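Local structure of MucR Phosphodiesterase (Pseudomonas aeruginosa, 5M1T) at residues 35-40 with 84-89; 67-70 with 76-79; 99-104 with 140-145; 133-138 with 170-175. The protein is a phosphodiesterase of the EAL family, seen here with the ligand C2E and magnesium ions bound. All blocks are in the same frame, centred on the assembly; numbering follows the deposited sequence.

Contact 1: residues 35-40 with 84-89; sequences HDLRQA and LPLAEK. With C2E (9,9'-[(2R,3R,3aS,5S,7aR,9R,10R,10aS,12S,14aR)-3,5,10,12-tetrahydroxy-5,12-dioxidooctahydro-2H,7H-difuro[3,2-d:3',2'-j][1,3,7,9,2,8]tetraoxadiphosphacyclododecine-2,9-diyl]bis(2-amino-1,9-dihydro-6H-purin-6-one)), chain C.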
# COMPACT_ATOMS: atom_id res chain seq x y z
N HIS A 35 -5.37 -24.85 -0.92
CA HIS A 35 -5.85 -25.28 -2.24
C HIS A 35 -7.30 -24.85 -2.48
O HIS A 35 -7.66 -24.30 -3.53
CB HIS A 35 -5.75 -26.80 -2.38
CG HIS A 35 -4.38 -27.26 -2.71
ND1 HIS A 35 -4.13 -28.18 -3.70
CD2 HIS A 35 -3.17 -26.89 -2.23
CE1 HIS A 35 -2.83 -28.39 -3.79
NE2 HIS A 35 -2.22 -27.61 -2.91
N ASP A 36 -8.13 -25.13 -1.49
CA ASP A 36 -9.53 -24.77 -1.56
C ASP A 36 -9.71 -23.26 -1.78
O ASP A 36 -10.49 -22.84 -2.65
CB ASP A 36 -10.26 -25.27 -0.31
CG ASP A 36 -10.36 -26.78 -0.25
OD1 ASP A 36 -9.90 -27.48 -1.17
OD2 ASP A 36 -10.88 -27.29 0.77
N LEU A 37 -8.98 -22.43 -1.05
CA LEU A 37 -9.16 -20.98 -1.20
C LEU A 37 -8.69 -20.45 -2.55
O LEU A 37 -9.33 -19.57 -3.14
CB LEU A 37 -8.49 -20.20 -0.07
CG LEU A 37 -8.64 -18.66 -0.11
CD1 LEU A 37 -10.09 -18.24 -0.01
CD2 LEU A 37 -7.82 -18.03 1.01
N ARG A 38 -7.57 -20.99 -3.04
CA ARG A 38 -7.06 -20.67 -4.37
C ARG A 38 -8.11 -20.85 -5.43
O ARG A 38 -8.15 -20.09 -6.38
CB ARG A 38 -5.94 -21.60 -4.78
CG ARG A 38 -4.56 -21.32 -4.22
CD ARG A 38 -3.55 -22.08 -5.06
NE ARG A 38 -2.51 -22.72 -4.27
CZ ARG A 38 -1.40 -22.11 -3.85
NH1 ARG A 38 -1.18 -20.82 -4.12
NH2 ARG A 38 -0.51 -22.81 -3.15
N GLN A 39 -8.91 -21.91 -5.33
CA GLN A 39 -9.86 -22.15 -6.39
C GLN A 39 -11.26 -21.64 -6.09
O GLN A 39 -12.17 -21.91 -6.88
CB GLN A 39 -9.90 -23.64 -6.75
CG GLN A 39 -10.60 -24.53 -5.73
CD GLN A 39 -10.57 -25.98 -6.17
OE1 GLN A 39 -9.84 -26.34 -7.08
NE2 GLN A 39 -11.37 -26.82 -5.52
N ALA A 40 -11.43 -20.91 -4.99
CA ALA A 40 -12.77 -20.51 -4.53
C ALA A 40 -13.53 -19.61 -5.51
O ALA A 40 -14.73 -19.79 -5.72
CB ALA A 40 -12.73 -19.88 -3.13
N LEU A 84 -9.41 -15.03 5.84
CA LEU A 84 -8.79 -13.80 5.34
C LEU A 84 -7.32 -13.60 5.75
O LEU A 84 -6.59 -12.96 5.02
CB LEU A 84 -9.61 -12.56 5.73
CG LEU A 84 -10.84 -12.24 4.87
CD1 LEU A 84 -11.48 -10.97 5.37
CD2 LEU A 84 -10.48 -12.05 3.42
N PRO A 85 -6.89 -14.13 6.91
CA PRO A 85 -5.47 -14.02 7.22
C PRO A 85 -4.56 -14.82 6.26
O PRO A 85 -3.49 -14.35 5.90
CB PRO A 85 -5.38 -14.58 8.65
CG PRO A 85 -6.76 -14.39 9.20
CD PRO A 85 -7.65 -14.68 8.03
N LEU A 86 -5.00 -16.01 5.87
CA LEU A 86 -4.34 -16.78 4.82
C LEU A 86 -4.37 -16.02 3.49
O LEU A 86 -3.39 -16.00 2.75
CB LEU A 86 -5.02 -18.14 4.66
CG LEU A 86 -4.47 -19.06 3.57
CD1 LEU A 86 -3.01 -19.40 3.91
CD2 LEU A 86 -5.30 -20.34 3.39
N ALA A 87 -5.50 -15.40 3.19
CA ALA A 87 -5.60 -14.60 1.98
C ALA A 87 -4.65 -13.42 2.00
O ALA A 87 -4.03 -13.09 0.96
CB ALA A 87 -7.03 -14.14 1.74
N GLU A 88 -4.50 -12.78 3.16
CA GLU A 88 -3.59 -11.62 3.31
C GLU A 88 -2.15 -12.07 3.10
O GLU A 88 -1.44 -11.50 2.26
CB GLU A 88 -3.75 -10.95 4.68
CG GLU A 88 -2.93 -9.68 4.89
CD GLU A 88 -3.60 -8.40 4.37
OE1 GLU A 88 -4.47 -8.49 3.43
OE2 GLU A 88 -3.23 -7.29 4.88
N LYS A 89 -1.73 -13.09 3.84
CA LYS A 89 -0.36 -13.64 3.77
C LYS A 89 0.06 -14.15 2.37
O LYS A 89 1.22 -14.02 1.97
CB LYS A 89 -0.22 -14.77 4.81
CG LYS A 89 1.09 -15.54 4.74
CD LYS A 89 1.31 -16.48 5.94
CE LYS A 89 0.46 -17.76 5.86
NZ LYS A 89 0.28 -18.48 7.17
P1 C2E C . -15.72 -5.87 10.40
O2P C2E C . -15.32 -4.91 9.31
O1P C2E C . -15.66 -5.32 11.81
O5' C2E C . -17.21 -6.36 10.07
C5' C2E C . -18.18 -6.47 11.09
C4' C2E C . -18.21 -7.86 11.66
O4' C2E C . -19.07 -7.86 12.82
C3' C2E C . -18.79 -8.88 10.70
O3' C2E C . -18.17 -10.14 10.93
C2' C2E C . -20.25 -8.97 11.10
O2' C2E C . -20.85 -10.22 10.76
C1' C2E C . -20.10 -8.82 12.61
N9 C2E C . -21.32 -8.36 13.28
C8 C2E C . -22.16 -7.40 12.87
N7 C2E C . -23.16 -7.24 13.76
C5 C2E C . -22.95 -8.10 14.76
C6 C2E C . -23.62 -8.45 16.02
O6 C2E C . -24.67 -7.84 16.35
N1 C2E C . -23.07 -9.41 16.77
C2 C2E C . -21.94 -10.06 16.41
N2 C2E C . -21.43 -11.03 17.21
N3 C2E C . -21.27 -9.78 15.28
C4 C2E C . -21.73 -8.84 14.44
P11 C2E C . -17.63 -11.03 9.71
O21 C2E C . -18.66 -10.98 8.59
O11 C2E C . -17.45 -12.44 10.18
O5A C2E C . -16.27 -10.37 9.21
C5A C2E C . -15.18 -10.27 10.13
C4A C2E C . -14.12 -9.34 9.58
O4A C2E C . -13.66 -9.81 8.31
C3A C2E C . -14.65 -7.97 9.27
O3A C2E C . -14.74 -7.15 10.42
C2A C2E C . -13.65 -7.45 8.27
O2A C2E C . -12.47 -6.98 8.90
C1A C2E C . -13.30 -8.69 7.49
N91 C2E C . -14.02 -8.71 6.19
C81 C2E C . -15.27 -9.14 5.92
N71 C2E C . -15.55 -9.03 4.60
C51 C2E C . -14.45 -8.51 4.02
C61 C2E C . -14.05 -8.12 2.66
O61 C2E C . -14.85 -8.24 1.70
N11 C2E C . -12.81 -7.63 2.48
C21 C2E C . -11.95 -7.48 3.52
N21 C2E C . -10.73 -6.98 3.29
N31 C2E C . -12.25 -7.81 4.79
C41 C2E C . -13.46 -8.31 5.07
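Leu37 reaches from helix 32-38 to Leu86 and Ala87 on the first turn of helix 84-90, and one of its methyl groups makes every contact between the two segments. Its CB still lies on the Trp70 side, beside the six-membered ring of that indole. From there CG stands anti to the backbone N (chi1 -179°), which carries the isopropyl end across to the second helix. At the tip the branches part. CD1 stays by the Trp70 ring, while CD2 comes down on the helix, 4.0 Å from Ala87 CB and 4.1 Å from Ala87 N. The same CD2 meets Leu86 CD2 methyl to methyl at 4.2 Å. The backbones stay well apart, the closest CA atoms being those of Leu37 and Ala87 at 8.0 Å. Ile96 of helix 93-113, with Phe83 and Leu92 from the loops, adds to the apolar surroundings of Leu37. One turn back, at the start of the same helix, Leu84 serves the ligand pocket: its CD1 lies over a face of a C2E purine, 3.3 Å from N31. Helix 84-90 of this EAL domain thus touches helix 32-38 through Leu86 and Ala87 and the ligand through Leu84. With about 105 Å² buried and no hydrogen bond across, the contact rests on dispersion and the hydrophobic effect, which set distance more than direction.

Contact 2: residues 67-70 with 76-79; sequences LLRW and GLIT. With C2E (9,9'-[(2R,3R,3aS,5S,7aR,9R,10R,10aS,12S,14aR)-3,5,10,12-tetrahydroxy-5,12-dioxidooctahydro-2H,7H-difuro[3,2-d:3',2'-j][1,3,7,9,2,8]tetraoxadiphosphacyclododecine-2,9-diyl]bis(2-amino-1,9-dihydro-6H-purin-6-one)), chain C.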
# COMPACT_ATOMS: atom_id res chain seq x y z
N LEU A 67 -19.96 -7.95 3.31
CA LEU A 67 -19.24 -8.90 4.14
C LEU A 67 -19.07 -10.26 3.40
O LEU A 67 -20.04 -10.92 2.99
CB LEU A 67 -20.00 -9.11 5.46
CG LEU A 67 -20.03 -7.92 6.42
CD1 LEU A 67 -21.01 -8.13 7.59
CD2 LEU A 67 -18.62 -7.62 6.95
N LEU A 68 -17.82 -10.68 3.24
CA LEU A 68 -17.51 -11.83 2.44
C LEU A 68 -17.85 -13.10 3.20
O LEU A 68 -17.63 -13.20 4.42
CB LEU A 68 -16.03 -11.79 2.07
CG LEU A 68 -15.48 -12.85 1.09
CD1 LEU A 68 -16.11 -12.69 -0.27
CD2 LEU A 68 -13.95 -12.75 1.01
N ARG A 69 -18.41 -14.07 2.48
CA ARG A 69 -18.65 -15.41 3.01
C ARG A 69 -18.12 -16.46 2.01
O ARG A 69 -18.00 -16.20 0.80
CB ARG A 69 -20.12 -15.60 3.24
CG ARG A 69 -20.73 -14.61 4.23
CD ARG A 69 -20.56 -15.10 5.66
NE ARG A 69 -21.04 -14.14 6.66
CZ ARG A 69 -20.39 -13.04 7.08
NH1 ARG A 69 -19.24 -12.69 6.56
NH2 ARG A 69 -20.92 -12.28 8.01
N TRP A 70 -17.79 -17.64 2.51
CA TRP A 70 -17.34 -18.71 1.64
C TRP A 70 -18.26 -19.92 1.82
O TRP A 70 -18.27 -20.55 2.88
CB TRP A 70 -15.86 -18.99 1.94
CG TRP A 70 -15.19 -20.08 1.13
CD1 TRP A 70 -15.67 -20.72 0.04
CD2 TRP A 70 -13.88 -20.60 1.36
NE1 TRP A 70 -14.74 -21.62 -0.43
CE2 TRP A 70 -13.63 -21.56 0.37
CE3 TRP A 70 -12.88 -20.33 2.30
CZ2 TRP A 70 -12.42 -22.28 0.30
CZ3 TRP A 70 -11.67 -21.03 2.22
CH2 TRP A 70 -11.46 -22.00 1.23
N GLY A 76 -19.34 -25.92 4.75
CA GLY A 76 -20.48 -25.01 4.79
C GLY A 76 -20.02 -23.56 4.78
O GLY A 76 -18.90 -23.26 4.37
N LEU A 77 -20.87 -22.67 5.25
CA LEU A 77 -20.64 -21.23 5.15
C LEU A 77 -19.54 -20.74 6.09
O LEU A 77 -19.74 -20.62 7.28
CB LEU A 77 -21.94 -20.50 5.43
CG LEU A 77 -21.93 -19.08 4.91
CD1 LEU A 77 -22.10 -19.05 3.41
CD2 LEU A 77 -23.04 -18.28 5.58
N ILE A 78 -18.37 -20.46 5.53
CA ILE A 78 -17.21 -20.06 6.33
C ILE A 78 -17.14 -18.53 6.39
O ILE A 78 -17.36 -17.81 5.39
CB ILE A 78 -15.91 -20.59 5.68
CG1 ILE A 78 -15.98 -22.09 5.48
CG2 ILE A 78 -14.69 -20.24 6.51
CD1 ILE A 78 -14.68 -22.72 5.00
N THR A 79 -16.83 -18.04 7.59
CA THR A 79 -16.71 -16.61 7.85
C THR A 79 -15.30 -16.13 7.61
O THR A 79 -14.35 -16.88 7.75
CB THR A 79 -17.16 -16.22 9.29
OG1 THR A 79 -16.45 -17.00 10.28
CG2 THR A 79 -18.68 -16.46 9.44
P1 C2E C . -15.72 -5.87 10.40
O2P C2E C . -15.32 -4.91 9.31
O1P C2E C . -15.66 -5.32 11.81
O5' C2E C . -17.21 -6.36 10.07
C5' C2E C . -18.18 -6.47 11.09
C4' C2E C . -18.21 -7.86 11.66
O4' C2E C . -19.07 -7.86 12.82
C3' C2E C . -18.79 -8.88 10.70
O3' C2E C . -18.17 -10.14 10.93
C2' C2E C . -20.25 -8.97 11.10
O2' C2E C . -20.85 -10.22 10.76
C1' C2E C . -20.10 -8.82 12.61
N9 C2E C . -21.32 -8.36 13.28
C8 C2E C . -22.16 -7.40 12.87
N7 C2E C . -23.16 -7.24 13.76
C5 C2E C . -22.95 -8.10 14.76
C6 C2E C . -23.62 -8.45 16.02
O6 C2E C . -24.67 -7.84 16.35
N1 C2E C . -23.07 -9.41 16.77
C2 C2E C . -21.94 -10.06 16.41
N2 C2E C . -21.43 -11.03 17.21
N3 C2E C . -21.27 -9.78 15.28
C4 C2E C . -21.73 -8.84 14.44
P11 C2E C . -17.63 -11.03 9.71
O21 C2E C . -18.66 -10.98 8.59
O11 C2E C . -17.45 -12.44 10.18
O5A C2E C . -16.27 -10.37 9.21
C5A C2E C . -15.18 -10.27 10.13
C4A C2E C . -14.12 -9.34 9.58
O4A C2E C . -13.66 -9.81 8.31
C3A C2E C . -14.65 -7.97 9.27
O3A C2E C . -14.74 -7.15 10.42
C2A C2E C . -13.65 -7.45 8.27
O2A C2E C . -12.47 -6.98 8.90
C1A C2E C . -13.30 -8.69 7.49
N91 C2E C . -14.02 -8.71 6.19
C81 C2E C . -15.27 -9.14 5.92
N71 C2E C . -15.55 -9.03 4.60
C51 C2E C . -14.45 -8.51 4.02
C61 C2E C . -14.05 -8.12 2.66
O61 C2E C . -14.85 -8.24 1.70
N11 C2E C . -12.81 -7.63 2.48
C21 C2E C . -11.95 -7.48 3.52
N21 C2E C . -10.73 -6.98 3.29
N31 C2E C . -12.25 -7.81 4.79
C41 C2E C . -13.46 -8.31 5.07
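Trp70 and Ile78 form an antiparallel hydrogen-bonded pair that fastens the loop after strand 61-72 back onto the strand. Trp70 N gives a bond to Ile78 O (2.9 Å). The return bond from Ile78 N to Trp70 O is shorter and straighter (2.7 Å, 174°). Trp70 O also receives a CA-H...O contact from Leu77. Among the apolar contacts, the side chains of Trp70 and Ile78 run side by side in the same direction, and Ile78 CD1 lies 4.0 Å from Trp70 CE3, over the rim of one ring face. The indole NE1 is bonded elsewhere, to Gln45. Leu77 CD1 rests 4.0 Å from Arg69 CB, and Thr79 CG2 covers one face of the Arg69 guanidinium. The polar contacts to C2E belong to the pocket of this EAL domain. Leu68 N donates to the purine N71 almost linearly (3.1 Å, 177°). Arg69, its chain bent at chi2, sends both NH1 and NH2 to phosphate oxygen O21, each at 2.7 Å, while NH1 also reaches Leu68 O from above its carbonyl plane. With the guanidinium held at its edge by O21 and bonded to a backbone carbonyl as well, its rotation is restricted, and its positive charge probably offsets the negative charge of the phosphate.

Contact 3: residues 99-104 with 140-145; sequences WVLDEA and RNALLR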
# COMPACT_ATOMS: atom_id res chain seq x y z
N TRP A 99 -12.87 -8.92 -6.81
CA TRP A 99 -14.17 -9.54 -7.01
C TRP A 99 -15.20 -8.93 -6.05
O TRP A 99 -16.31 -8.59 -6.43
CB TRP A 99 -14.11 -11.06 -6.84
CG TRP A 99 -15.46 -11.62 -7.01
CD1 TRP A 99 -16.08 -11.90 -8.17
CD2 TRP A 99 -16.42 -11.87 -5.98
NE1 TRP A 99 -17.35 -12.34 -7.94
CE2 TRP A 99 -17.58 -12.35 -6.60
CE3 TRP A 99 -16.39 -11.77 -4.59
CZ2 TRP A 99 -18.72 -12.72 -5.89
CZ3 TRP A 99 -17.51 -12.12 -3.87
CH2 TRP A 99 -18.67 -12.58 -4.52
N VAL A 100 -14.80 -8.74 -4.80
CA VAL A 100 -15.68 -8.09 -3.82
C VAL A 100 -16.11 -6.69 -4.25
O VAL A 100 -17.29 -6.36 -4.26
CB VAL A 100 -14.99 -8.03 -2.45
CG1 VAL A 100 -15.64 -7.00 -1.55
CG2 VAL A 100 -15.00 -9.41 -1.80
N LEU A 101 -15.14 -5.86 -4.63
CA LEU A 101 -15.42 -4.50 -5.08
C LEU A 101 -16.34 -4.46 -6.31
O LEU A 101 -17.29 -3.69 -6.34
CB LEU A 101 -14.10 -3.79 -5.39
CG LEU A 101 -14.14 -2.31 -5.78
CD1 LEU A 101 -14.84 -1.44 -4.75
CD2 LEU A 101 -12.70 -1.87 -5.96
N ASP A 102 -16.04 -5.30 -7.30
CA ASP A 102 -16.88 -5.43 -8.50
C ASP A 102 -18.34 -5.77 -8.18
O ASP A 102 -19.23 -5.08 -8.60
CB ASP A 102 -16.34 -6.54 -9.40
CG ASP A 102 -17.13 -6.69 -10.66
OD1 ASP A 102 -17.16 -5.72 -11.45
OD2 ASP A 102 -17.74 -7.76 -10.87
N GLU A 103 -18.55 -6.84 -7.44
CA GLU A 103 -19.88 -7.32 -7.05
C GLU A 103 -20.63 -6.32 -6.17
O GLU A 103 -21.84 -6.20 -6.25
CB GLU A 103 -19.76 -8.66 -6.31
CG GLU A 103 -21.05 -9.21 -5.75
CD GLU A 103 -22.01 -9.77 -6.80
OE1 GLU A 103 -21.69 -9.79 -8.01
OE2 GLU A 103 -23.11 -10.18 -6.41
N ALA A 104 -19.91 -5.62 -5.30
CA ALA A 104 -20.53 -4.62 -4.45
C ALA A 104 -20.99 -3.45 -5.31
O ALA A 104 -22.05 -2.86 -5.11
CB ALA A 104 -19.53 -4.13 -3.41
N ARG A 140 -11.48 3.49 -9.02
CA ARG A 140 -11.95 4.26 -10.18
C ARG A 140 -12.47 3.34 -11.28
O ARG A 140 -13.55 3.58 -11.80
CB ARG A 140 -10.85 5.19 -10.70
CG ARG A 140 -11.17 5.82 -12.05
CD ARG A 140 -10.21 6.93 -12.47
NE ARG A 140 -8.86 6.75 -11.91
CZ ARG A 140 -8.31 7.52 -10.96
NH1 ARG A 140 -8.98 8.55 -10.42
NH2 ARG A 140 -7.08 7.26 -10.53
N ASN A 141 -11.74 2.29 -11.64
CA ASN A 141 -12.20 1.37 -12.70
C ASN A 141 -13.52 0.68 -12.33
O ASN A 141 -14.40 0.53 -13.20
CB ASN A 141 -11.17 0.28 -13.03
CG ASN A 141 -9.83 0.82 -13.56
OD1 ASN A 141 -9.67 2.01 -13.88
ND2 ASN A 141 -8.86 -0.06 -13.64
N ALA A 142 -13.67 0.24 -11.08
CA ALA A 142 -14.90 -0.47 -10.67
C ALA A 142 -16.15 0.41 -10.70
O ALA A 142 -17.23 -0.06 -11.03
CB ALA A 142 -14.75 -1.08 -9.29
N LEU A 143 -16.00 1.67 -10.29
CA LEU A 143 -17.09 2.65 -10.34
C LEU A 143 -17.48 2.94 -11.80
O LEU A 143 -18.65 2.96 -12.12
CB LEU A 143 -16.68 3.96 -9.66
CG LEU A 143 -16.38 3.83 -8.16
CD1 LEU A 143 -15.62 5.07 -7.70
CD2 LEU A 143 -17.64 3.59 -7.36
N LEU A 144 -16.49 3.14 -12.67
CA LEU A 144 -16.73 3.38 -14.09
C LEU A 144 -17.41 2.16 -14.77
O LEU A 144 -18.43 2.30 -15.44
CB LEU A 144 -15.41 3.74 -14.77
CG LEU A 144 -15.49 4.10 -16.26
CD1 LEU A 144 -16.13 5.48 -16.45
CD2 LEU A 144 -14.08 4.03 -16.87
N ARG A 145 -16.87 0.96 -14.55
CA ARG A 145 -17.46 -0.29 -15.06
C ARG A 145 -18.96 -0.45 -14.80
O ARG A 145 -19.70 -0.97 -15.63
CB ARG A 145 -16.72 -1.49 -14.45
CG ARG A 145 -16.87 -2.82 -15.17
CD ARG A 145 -16.20 -3.96 -14.38
NE ARG A 145 -14.81 -3.64 -14.05
CZ ARG A 145 -14.21 -3.73 -12.85
NH1 ARG A 145 -14.81 -4.15 -11.73
NH2 ARG A 145 -12.95 -3.34 -12.79
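Ala142 is the first residue of 140-145 to meet the other helix: its CB sits against the branch point of Leu101, 3.8 Å from CG and 4.0 Å from CD2. Leu101 keeps CG anti to the backbone N, a torsion that aims the branched end at this small residue. Because the methyl group of Ala142 adds so little bulk, the backbones come close, with only 5.8 Å between the CA atoms of Asp102 and Ala142. Leu143 starts away from the other helix and packs on Leu148 and Met179. The two helices, 93-113 and 135-145, belong to the outer layer of the EAL domain, a TIM-barrel-like fold in which helices surround a curled sheet. Helix 93-113 lies directly on that sheet: Val100 and Ala104 pack on Val123 of strand 120-124, and Val100 also touches C2E. At the end of the second helix Arg145 extends toward Asp102 and then bends at chi3. The bend brings one face of its guanidinium over its own preceding turn, Ala142 CA lying 3.7 Å from the guanidinium plane, toward its rim. From there NH1 donates to Asp102 OD1 at 2.8 Å, with 151° at the hydrogen, in a salt bridge. The carboxylate oxygen lies near the guanidinium plane, but is itself met on its anti side and 31° out of the carboxylate plane, and the two flat groups are turned 48° against each other. His146 NE2, just past the end of the helix, is hydrogen-bonded to the same OD1.

Contact 4: residues 133-138 with 170-175; sequences AGLVDS and LVILEQ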
# COMPACT_ATOMS: atom_id res chain seq x y z
N ALA A 133 -0.32 -0.56 -4.60
CA ALA A 133 -0.08 0.51 -5.55
C ALA A 133 -1.26 0.83 -6.46
O ALA A 133 -1.41 1.97 -6.90
CB ALA A 133 1.14 0.18 -6.41
N GLY A 134 -2.05 -0.18 -6.78
CA GLY A 134 -3.16 -0.05 -7.69
C GLY A 134 -4.52 0.24 -7.06
O GLY A 134 -5.51 0.35 -7.79
N LEU A 135 -4.59 0.39 -5.74
CA LEU A 135 -5.88 0.57 -5.07
C LEU A 135 -6.77 1.60 -5.72
O LEU A 135 -7.91 1.29 -6.02
CB LEU A 135 -5.71 0.93 -3.60
CG LEU A 135 -7.03 1.25 -2.87
CD1 LEU A 135 -7.87 -0.01 -2.69
CD2 LEU A 135 -6.74 1.87 -1.53
N VAL A 136 -6.26 2.81 -5.91
CA VAL A 136 -7.06 3.93 -6.44
C VAL A 136 -7.52 3.74 -7.87
O VAL A 136 -8.63 4.12 -8.21
CB VAL A 136 -6.30 5.27 -6.35
CG1 VAL A 136 -7.08 6.37 -7.06
CG2 VAL A 136 -6.09 5.64 -4.90
N ASP A 137 -6.65 3.18 -8.71
CA ASP A 137 -7.02 2.90 -10.08
C ASP A 137 -8.12 1.87 -10.10
O ASP A 137 -9.06 1.98 -10.88
CB ASP A 137 -5.81 2.42 -10.91
CG ASP A 137 -4.80 3.51 -11.15
OD1 ASP A 137 -5.05 4.67 -10.74
OD2 ASP A 137 -3.73 3.23 -11.73
N SER A 138 -8.02 0.88 -9.23
CA SER A 138 -9.01 -0.22 -9.13
C SER A 138 -10.38 0.28 -8.65
O SER A 138 -11.43 -0.21 -9.08
CB SER A 138 -8.45 -1.29 -8.18
OG SER A 138 -9.40 -2.28 -7.85
N LEU A 170 -2.65 9.45 4.25
CA LEU A 170 -3.22 10.74 3.87
C LEU A 170 -3.21 10.92 2.36
O LEU A 170 -4.19 11.33 1.77
CB LEU A 170 -2.46 11.89 4.56
CG LEU A 170 -3.17 13.22 4.78
CD1 LEU A 170 -4.52 13.08 5.47
CD2 LEU A 170 -2.30 14.16 5.61
N VAL A 171 -2.10 10.55 1.74
CA VAL A 171 -1.99 10.68 0.29
C VAL A 171 -3.05 9.79 -0.36
O VAL A 171 -3.79 10.25 -1.22
CB VAL A 171 -0.57 10.32 -0.20
CG1 VAL A 171 -0.54 10.07 -1.70
CG2 VAL A 171 0.40 11.44 0.21
N ILE A 172 -3.13 8.54 0.08
CA ILE A 172 -4.13 7.59 -0.44
C ILE A 172 -5.59 8.04 -0.21
O ILE A 172 -6.41 8.07 -1.14
CB ILE A 172 -3.96 6.18 0.13
CG1 ILE A 172 -2.63 5.56 -0.30
CG2 ILE A 172 -5.07 5.27 -0.36
CD1 ILE A 172 -2.10 4.51 0.68
N LEU A 173 -5.92 8.39 1.02
CA LEU A 173 -7.30 8.74 1.32
C LEU A 173 -7.73 10.07 0.66
O LEU A 173 -8.87 10.19 0.22
CB LEU A 173 -7.53 8.75 2.84
CG LEU A 173 -7.43 7.40 3.53
CD1 LEU A 173 -7.54 7.55 5.03
CD2 LEU A 173 -8.47 6.41 3.05
N GLU A 174 -6.84 11.05 0.59
CA GLU A 174 -7.14 12.29 -0.11
C GLU A 174 -7.52 12.04 -1.57
O GLU A 174 -8.51 12.59 -2.06
CB GLU A 174 -5.97 13.30 -0.04
CG GLU A 174 -5.79 14.03 1.30
CD GLU A 174 -7.01 14.83 1.77
OE1 GLU A 174 -8.03 14.91 1.02
OE2 GLU A 174 -6.98 15.37 2.92
N GLN A 175 -6.77 11.19 -2.27
CA GLN A 175 -7.14 10.83 -3.64
C GLN A 175 -8.56 10.25 -3.69
O GLN A 175 -9.39 10.73 -4.45
CB GLN A 175 -6.19 9.81 -4.23
CG GLN A 175 -4.83 10.34 -4.62
CD GLN A 175 -3.93 9.23 -5.09
OE1 GLN A 175 -3.19 8.64 -4.30
NE2 GLN A 175 -4.02 8.89 -6.36
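Val136 and Gln175 meet with their side chains crossing at about a right angle, the valine methyl groups beneath one face of the glutamine amide. Val136 CG1 lies 4.0 Å from Gln175 NE2, and its other methyl, CG2, is 4.1 Å from the same nitrogen. Gln175 is extended beyond CG and then rotates its terminal amide (chi3 -92°), which presents the flat face rather than an N-H to the valine; the contact is van der Waals, and no hydrogen bond forms across the segments. The second pair, Leu135 and Ile172, also crosses at about a right angle and touches through Leu135 CD2 and Ile172 CG2 at 4.0 Å. Ile172 CG2, anti to its backbone N, is itself the touching methyl; in Leu135 the anti CG carries CD2 across. The closest CA atoms, Val136 and Gln175, are 7.4 Å apart, and about 151 Å² is buried in all. Further out, Leu135 rests on Leu125, Val136 on Met179, and Ile172 on Phe130 of helix 127-131. At the start of helix 135-145, Ser138 N bonds to Gly134 O, while Ser138 OG is bonded to Glu98. Just before that helix, Ala133 N bonds to Asn237 OD1 of the second subunit, which places this end of the segment at the dimer contact. The two pairs thus join the first turn of helix 135-145 to the middle of helix 166-178 in the EAL domain, with helix 127-131 beside them and strand 153-158 lying between the two helices in the chain.

Contacts 1 and 2 have centres 12 Å apart and share C2E: contact 2 is nested within the chain loop closed by contact 1, and Trp70 packs against 35-40, its CH2 lying 3.4 Å from Leu37 N. Contact 3 meets contact 2 through Leu68 CD1 and Val100 CG2 at 3.8 Å, and its Val100 extends the C2E pocket onto helix 93-113. Contacts 3 and 4 both use helix 135-145, touching where Leu101 CD2 is 3.8 Å from Ser138 O. Contact 4 lies further from the ligand, the Leu135 side chain being about 10 Å from C2E. The Arg69 side chain is about 10 Å from a magnesium ion.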